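Local coordinates for protein D-xylonate dehydratase (Caulobacter crescentus, PDB 5OYN) that catalyses the dehydration of D-xylonate to 2-dehydro-3-deoxy-D-arabinonate, and that of D-gluconate, using a [2Fe-2S] cluster and a magnesium ion, at residues 216-219 against 220-224; 268-271 against 272-276; 292-295 against 296-300. All blocks are in the same frame, centred on the assembly; numbering follows the deposited sequence.

How the contacts relate
The three contacts are single helical stretches that come in series along the chain: contact 1 on helix 215-225, contact 2 at the start of helix 270-282 and contact 3 in helix 289-299, the next helix. All lie in the N-terminal dehydratase region. Their centres form a compact triangle, about 14 Å from contact 1 to either of the others and about 10 Å between contacts 2 and 3. Side chains fill the middle: V222 meets A276 and I293, M219 meets H292 and M296, and F273 lies on A297. Contact 1 touches the iron-sulfur cluster and contact 3 approaches the magnesium ion, whereas contact 2 is remote from both, so the three helices pack against one another with contacts 1 and 3 nearest the metal sites.

Contact 1 of 3, residues 216-219 against 220-224; sequences ASTM and NAVAE
From A216 to A223 the backbone is regular alpha-helix, with i to i+4 bonds from N220 N to A216 O, A221 N to S217 O, V222 N to T218 O and A223 N to M219 O. N220 adds a side-chain bond to the first of these: its ND2 gives a hydrogen to A216 O at 2.8 Å (N-H...O 157°). ND2 and the backbone N of N220 approach this oxygen from opposite faces of the carbonyl plane, so it is gripped twice. CG of N220 sits beside its own backbone N (chi1 -84°), which folds the amide back along the helix, and A216 O lies close to the amide plane. The other end, OD1, bonds to the hydroxyls of S159 and T135, fixing the amide's rotation. M219 and V222 run side by side, with M219 CE 4.2 Å from V222 CG1. At the start of the helix A216 touches the [2Fe-2S] cluster and D138, a magnesium ligand. M219 packs on helix 289-299, A221 and V222 on helix 270-282, and N220 and A223 on helix 141-151; S159 and T135 are the last residues of the neighbouring parallel strands 155-159 and 130-135.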
loop_
_atom_site.group_PDB
_atom_site.type_symbol
_atom_site.label_atom_id
_atom_site.label_comp_id
_atom_site.label_asym_id
_atom_site.label_seq_id
_atom_site.Cartn_x
_atom_site.Cartn_y
_atom_site.Cartn_z
ATOM N N ALA A 216 -19.933 -16.096 11.043
ATOM C CA ALA A 216 -18.668 -16.001 10.318
ATOM C C ALA A 216 -17.759 -17.176 10.644
ATOM O O ALA A 216 -17.218 -17.825 9.741
ATOM C CB ALA A 216 -17.968 -14.678 10.637
ATOM N N SER A 217 -17.571 -17.472 11.925
ATOM C CA SER A 217 -16.766 -18.642 12.242
ATOM C C SER A 217 -17.445 -19.921 11.754
ATOM O O SER A 217 -16.771 -20.847 11.288
ATOM C CB SER A 217 -16.493 -18.706 13.737
ATOM O OG SER A 217 -16.338 -17.407 14.261
ATOM N N THR A 218 -18.781 -19.982 11.820
ATOM C CA THR A 218 -19.492 -21.165 11.338
ATOM C C THR A 218 -19.315 -21.341 9.834
ATOM O O THR A 218 -18.869 -22.397 9.367
ATOM C CB THR A 218 -20.978 -21.074 11.687
ATOM O OG1 THR A 218 -21.143 -20.938 13.108
ATOM C CG2 THR A 218 -21.702 -22.323 11.211
ATOM N N MET A 219 -19.652 -20.310 9.055
ATOM C CA MET A 219 -19.535 -20.431 7.607
ATOM C C MET A 219 -18.095 -20.676 7.166
ATOM O O MET A 219 -17.860 -21.317 6.138
ATOM C CB MET A 219 -20.095 -19.186 6.923
ATOM C CG MET A 219 -21.601 -19.015 7.071
ATOM S SD MET A 219 -22.539 -20.556 6.919
ATOM C CE MET A 219 -22.198 -21.041 5.217
ATOM N N ASN A 220 -17.115 -20.216 7.932
ATOM C CA ASN A 220 -15.752 -20.497 7.506
ATOM C C ASN A 220 -15.344 -21.921 7.860
ATOM O O ASN A 220 -14.661 -22.583 7.076
ATOM C CB ASN A 220 -14.807 -19.439 8.076
ATOM C CG ASN A 220 -14.775 -18.179 7.197
ATOM O OD1 ASN A 220 -14.160 -18.180 6.131
ATOM N ND2 ASN A 220 -15.507 -17.138 7.602
ATOM N N ALA A 221 -15.788 -22.428 9.008
ATOM C CA ALA A 221 -15.623 -23.848 9.291
ATOM C C ALA A 221 -16.363 -24.699 8.263
ATOM O O ALA A 221 -15.871 -25.760 7.861
ATOM C CB ALA A 221 -16.107 -24.161 10.703
ATOM N N VAL A 222 -17.540 -24.240 7.815
ATOM C CA VAL A 222 -18.307 -24.984 6.817
ATOM C C VAL A 222 -17.492 -25.158 5.546
ATOM O O VAL A 222 -17.340 -26.272 5.034
ATOM C CB VAL A 222 -19.645 -24.281 6.529
ATOM C CG1 VAL A 222 -20.193 -24.680 5.140
ATOM C CG2 VAL A 222 -20.638 -24.573 7.638
ATOM N N ALA A 223 -16.947 -24.062 5.018
ATOM C CA ALA A 223 -16.187 -24.170 3.784
ATOM C C ALA A 223 -15.026 -25.133 3.935
ATOM O O ALA A 223 -14.590 -25.740 2.950
ATOM C CB ALA A 223 -15.670 -22.793 3.342
ATOM N N GLU A 224 -14.492 -25.274 5.146
ATOM C CA GLU A 224 -13.453 -26.277 5.350
ATOM C C GLU A 224 -14.057 -27.674 5.299
ATOM O O GLU A 224 -13.571 -28.544 4.566
ATOM C CB GLU A 224 -12.713 -26.036 6.671
ATOM C CG GLU A 224 -11.228 -26.407 6.594
ATOM C CD GLU A 224 -10.466 -26.243 7.921
ATOM O OE1 GLU A 224 -10.671 -25.242 8.649
ATOM O OE2 GLU A 224 -9.643 -27.132 8.235
#

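Contact 2 of 3, residues 268-271 against 272-276; sequences LTKQ and AFENA
F273 reaches back over the first turn of its helix to L268, which precedes the turn. Its CB lies 3.7 Å from K270 O, and CG beside the backbone N (chi1 -75°) directs the ring toward the preceding loop. CD2 meets T269 O, which sits at the ring edge near its plane. The same oxygen accepts the backbone hydrogen bond from F273 N. Farther out, CE2 is 3.7 Å from L268 CB, an apolar contact made obliquely to the ring, and CZ is 4.0 Å from that same CB. The ring also packs on I293, M296 and A297 of helix 289-299 and on I304.

T269 also closes the start of the helix through its side chain. OG1 stands between the backbone N and the carbonyl carbon (chi1 66°), where it accepts from A272 N at 3.3 Å (N-H...O 159°). K270 and E274, one turn apart, cross obliquely: CE of K270 is 4.0 Å from OE2 of E274, but NZ remains 5.1 Å from that oxygen, and the lysine instead makes a salt bridge with D308. E274 OE1 bonds to NE2 of H352, and the backbone N of H352 bonds to OD1 of N275. Away from the metal sites, this is a helix N-terminus with T269 as the N-cap, its hydroxyl taking up a first-turn N-H, while F273 and L268 form an apolar contact across the loop-helix junction.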
loop_
_atom_site.group_PDB
_atom_site.type_symbol
_atom_site.label_atom_id
_atom_site.label_comp_id
_atom_site.label_asym_id
_atom_site.label_seq_id
_atom_site.Cartn_x
_atom_site.Cartn_y
_atom_site.Cartn_z
ATOM N N LEU A 268 -18.643 -30.141 -4.458
ATOM C CA LEU A 268 -19.881 -29.904 -3.719
ATOM C C LEU A 268 -20.929 -30.932 -4.133
ATOM O O LEU A 268 -21.916 -30.649 -4.825
ATOM C CB LEU A 268 -20.357 -28.474 -3.942
ATOM C CG LEU A 268 -19.256 -27.466 -3.602
ATOM C CD1 LEU A 268 -19.575 -26.103 -4.141
ATOM C CD2 LEU A 268 -19.053 -27.410 -2.091
ATOM N N THR A 269 -20.668 -32.160 -3.700
ATOM C CA THR A 269 -21.634 -33.237 -3.750
ATOM C C THR A 269 -22.542 -33.167 -2.530
ATOM O O THR A 269 -22.270 -32.454 -1.558
ATOM C CB THR A 269 -20.934 -34.589 -3.777
ATOM O OG1 THR A 269 -20.250 -34.794 -2.529
ATOM C CG2 THR A 269 -19.946 -34.657 -4.910
ATOM N N LYS A 270 -23.630 -33.935 -2.575
ATOM C CA LYS A 270 -24.502 -34.016 -1.412
ATOM C C LYS A 270 -23.749 -34.544 -0.202
ATOM O O LYS A 270 -24.023 -34.123 0.926
ATOM C CB LYS A 270 -25.714 -34.890 -1.729
ATOM C CG LYS A 270 -26.518 -35.331 -0.525
ATOM C CD LYS A 270 -27.709 -34.418 -0.268
ATOM C CE LYS A 270 -28.626 -34.993 0.828
ATOM N NZ LYS A 270 -30.044 -34.493 0.723
ATOM N N GLN A 271 -22.782 -35.441 -0.407
ATOM C CA GLN A 271 -22.043 -35.973 0.733
ATOM C C GLN A 271 -21.249 -34.876 1.421
ATOM O O GLN A 271 -21.161 -34.840 2.658
ATOM C CB GLN A 271 -21.098 -37.089 0.296
ATOM C CG GLN A 271 -21.672 -38.115 -0.649
ATOM C CD GLN A 271 -21.033 -39.468 -0.428
ATOM O OE1 GLN A 271 -19.838 -39.658 -0.683
ATOM N NE2 GLN A 271 -21.819 -40.415 0.075
ATOM N N ALA A 272 -20.646 -33.981 0.625
ATOM C CA ALA A 272 -19.881 -32.874 1.182
ATOM C C ALA A 272 -20.769 -31.969 2.016
ATOM O O ALA A 272 -20.389 -31.563 3.118
ATOM C CB ALA A 272 -19.207 -32.080 0.068
ATOM N N PHE A 273 -21.963 -31.652 1.517
ATOM C CA PHE A 273 -22.879 -30.844 2.312
ATOM C C PHE A 273 -23.289 -31.556 3.595
ATOM O O PHE A 273 -23.494 -30.905 4.622
ATOM C CB PHE A 273 -24.104 -30.467 1.483
ATOM C CG PHE A 273 -23.840 -29.392 0.451
ATOM C CD1 PHE A 273 -23.860 -28.047 0.803
ATOM C CD2 PHE A 273 -23.580 -29.726 -0.875
ATOM C CE1 PHE A 273 -23.620 -27.058 -0.146
ATOM C CE2 PHE A 273 -23.342 -28.740 -1.836
ATOM C CZ PHE A 273 -23.354 -27.409 -1.468
ATOM N N GLU A 274 -23.403 -32.885 3.570
ATOM C CA GLU A 274 -23.748 -33.602 4.794
ATOM C C GLU A 274 -22.614 -33.530 5.814
ATOM O O GLU A 274 -22.871 -33.524 7.027
ATOM C CB GLU A 274 -24.097 -35.065 4.483
ATOM C CG GLU A 274 -25.381 -35.268 3.666
ATOM C CD GLU A 274 -25.765 -36.749 3.483
ATOM O OE1 GLU A 274 -24.896 -37.526 3.029
ATOM O OE2 GLU A 274 -26.927 -37.134 3.795
ATOM N N ASN A 275 -21.362 -33.476 5.346
ATOM C CA ASN A 275 -20.230 -33.265 6.250
ATOM C C ASN A 275 -20.315 -31.903 6.928
ATOM O O ASN A 275 -20.116 -31.781 8.147
ATOM C CB ASN A 275 -18.918 -33.401 5.482
ATOM C CG ASN A 275 -18.571 -34.842 5.203
ATOM O OD1 ASN A 275 -19.234 -35.748 5.704
ATOM N ND2 ASN A 275 -17.534 -35.068 4.406
ATOM N N ALA A 276 -20.620 -30.867 6.148
ATOM C CA ALA A 276 -20.761 -29.531 6.712
ATOM C C ALA A 276 -21.857 -29.506 7.768
ATOM O O ALA A 276 -21.641 -29.028 8.891
ATOM C CB ALA A 276 -21.041 -28.519 5.598
#

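Contact 3 of 3, residues 292-295 against 296-300; sequences HIVA and MARHA
V294 and R298 lie side by side and point the same way, one helical turn apart. CG1 of V294, anti to its backbone N (chi1 164°), lies 4.0 Å from R298 CG and 4.2 Å from CD, so the valine touches the aliphatic part of the arginine. The chain of R298 then bends at chi3 and carries the guanidinium group away from the turn, where NH2 forms a salt bridge with E583. The backbone joins the same two residues, R298 N bonding to V294 O at 2.8 Å.

M296 takes a different course, running back beside the carbonyl of H292. Its CG and SD lie alongside H292 O, the oxygen that also accepts from M296 N. The imidazole of H292 leads away from this turn: NE2 bonds to the carboxylated lysine at position 139, a magnesium ligand, and ND1 to R112.

At the far end H299 turns the edge of its ring to A295 O, which lies in the ring plane. That oxygen receives the backbone N of H299 at 3.1 Å and, through a weak bond at 3.3 Å, its ND1. The ring meets that of Y116 with the planes inclined by about 50°. A300 is the first residue to leave helical geometry. Within the fold, the helix lies against helices 270-282 and 215-225, I293 also meeting V280 of the former, while H292, M296 and H299 lie against helix 141-151 through P142, I145 and, for the last, M146 and T150.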
loop_
_atom_site.group_PDB
_atom_site.type_symbol
_atom_site.label_atom_id
_atom_site.label_comp_id
_atom_site.label_asym_id
_atom_site.label_seq_id
_atom_site.Cartn_x
_atom_site.Cartn_y
_atom_site.Cartn_z
ATOM N N HIS A 292 -27.866 -20.683 4.534
ATOM C CA HIS A 292 -26.690 -20.568 3.674
ATOM C C HIS A 292 -26.270 -21.906 3.105
ATOM O O HIS A 292 -25.872 -21.983 1.939
ATOM C CB HIS A 292 -25.511 -19.961 4.435
ATOM C CG HIS A 292 -25.730 -18.546 4.844
ATOM N ND1 HIS A 292 -26.309 -17.615 4.009
ATOM C CD2 HIS A 292 -25.453 -17.899 6.000
ATOM C CE1 HIS A 292 -26.380 -16.453 4.634
ATOM N NE2 HIS A 292 -25.869 -16.599 5.845
ATOM N N ILE A 293 -26.300 -22.964 3.914
ATOM C CA ILE A 293 -25.901 -24.261 3.380
ATOM C C ILE A 293 -26.883 -24.718 2.308
ATOM O O ILE A 293 -26.484 -25.289 1.287
ATOM C CB ILE A 293 -25.750 -25.290 4.510
ATOM C CG1 ILE A 293 -24.488 -24.974 5.319
ATOM C CG2 ILE A 293 -25.661 -26.683 3.936
ATOM C CD1 ILE A 293 -24.280 -25.859 6.516
ATOM N N VAL A 294 -28.175 -24.428 2.491
ATOM C CA VAL A 294 -29.157 -24.803 1.478
ATOM C C VAL A 294 -28.928 -24.001 0.208
ATOM O O VAL A 294 -28.830 -24.565 -0.890
ATOM C CB VAL A 294 -30.595 -24.629 2.008
ATOM C CG1 VAL A 294 -31.587 -24.628 0.857
ATOM C CG2 VAL A 294 -30.948 -25.739 2.987
ATOM N N ALA A 295 -28.824 -22.674 0.347
ATOM C CA ALA A 295 -28.533 -21.790 -0.783
ATOM C C ALA A 295 -27.350 -22.288 -1.611
ATOM O O ALA A 295 -27.414 -22.336 -2.842
ATOM C CB ALA A 295 -28.263 -20.369 -0.276
ATOM N N MET A 296 -26.257 -22.662 -0.951
ATOM C CA MET A 296 -25.100 -23.142 -1.697
ATOM C C MET A 296 -25.389 -24.482 -2.363
ATOM O O MET A 296 -25.009 -24.700 -3.522
ATOM C CB MET A 296 -23.890 -23.239 -0.770
ATOM C CG MET A 296 -23.543 -21.913 -0.117
ATOM S SD MET A 296 -22.537 -22.113 1.363
ATOM C CE MET A 296 -21.156 -22.898 0.594
ATOM N N ALA A 297 -26.069 -25.387 -1.642
ATOM C CA ALA A 297 -26.473 -26.679 -2.196
ATOM C C ALA A 297 -27.282 -26.496 -3.468
ATOM O O ALA A 297 -26.918 -27.008 -4.534
ATOM C CB ALA A 297 -27.273 -27.463 -1.158
ATOM N N ARG A 298 -28.378 -25.741 -3.370
ATOM C CA ARG A 298 -29.219 -25.487 -4.530
ATOM C C ARG A 298 -28.408 -24.980 -5.714
ATOM O O ARG A 298 -28.516 -25.512 -6.823
ATOM C CB ARG A 298 -30.322 -24.501 -4.163
ATOM C CG ARG A 298 -31.295 -25.058 -3.155
ATOM C CD ARG A 298 -32.605 -24.296 -3.192
ATOM N NE ARG A 298 -33.277 -24.442 -4.480
ATOM C CZ ARG A 298 -34.315 -23.708 -4.869
ATOM N NH1 ARG A 298 -34.810 -22.766 -4.068
ATOM N NH2 ARG A 298 -34.856 -23.917 -6.062
ATOM N N HIS A 299 -27.554 -23.975 -5.492
ATOM C CA HIS A 299 -26.782 -23.411 -6.598
ATOM C C HIS A 299 -25.795 -24.405 -7.187
ATOM O O HIS A 299 -25.325 -24.196 -8.310
ATOM C CB HIS A 299 -26.042 -22.147 -6.158
ATOM C CG HIS A 299 -26.814 -20.889 -6.394
ATOM N ND1 HIS A 299 -27.473 -20.221 -5.383
ATOM C CD2 HIS A 299 -27.045 -20.184 -7.528
ATOM C CE1 HIS A 299 -28.074 -19.155 -5.883
ATOM N NE2 HIS A 299 -27.827 -19.105 -7.181
ATOM N N ALA A 300 -25.462 -25.470 -6.464
ATOM C CA ALA A 300 -24.703 -26.573 -7.032
ATOM C C ALA A 300 -25.602 -27.758 -7.411
ATOM O O ALA A 300 -25.108 -28.884 -7.573
ATOM C CB ALA A 300 -23.609 -27.006 -6.060
#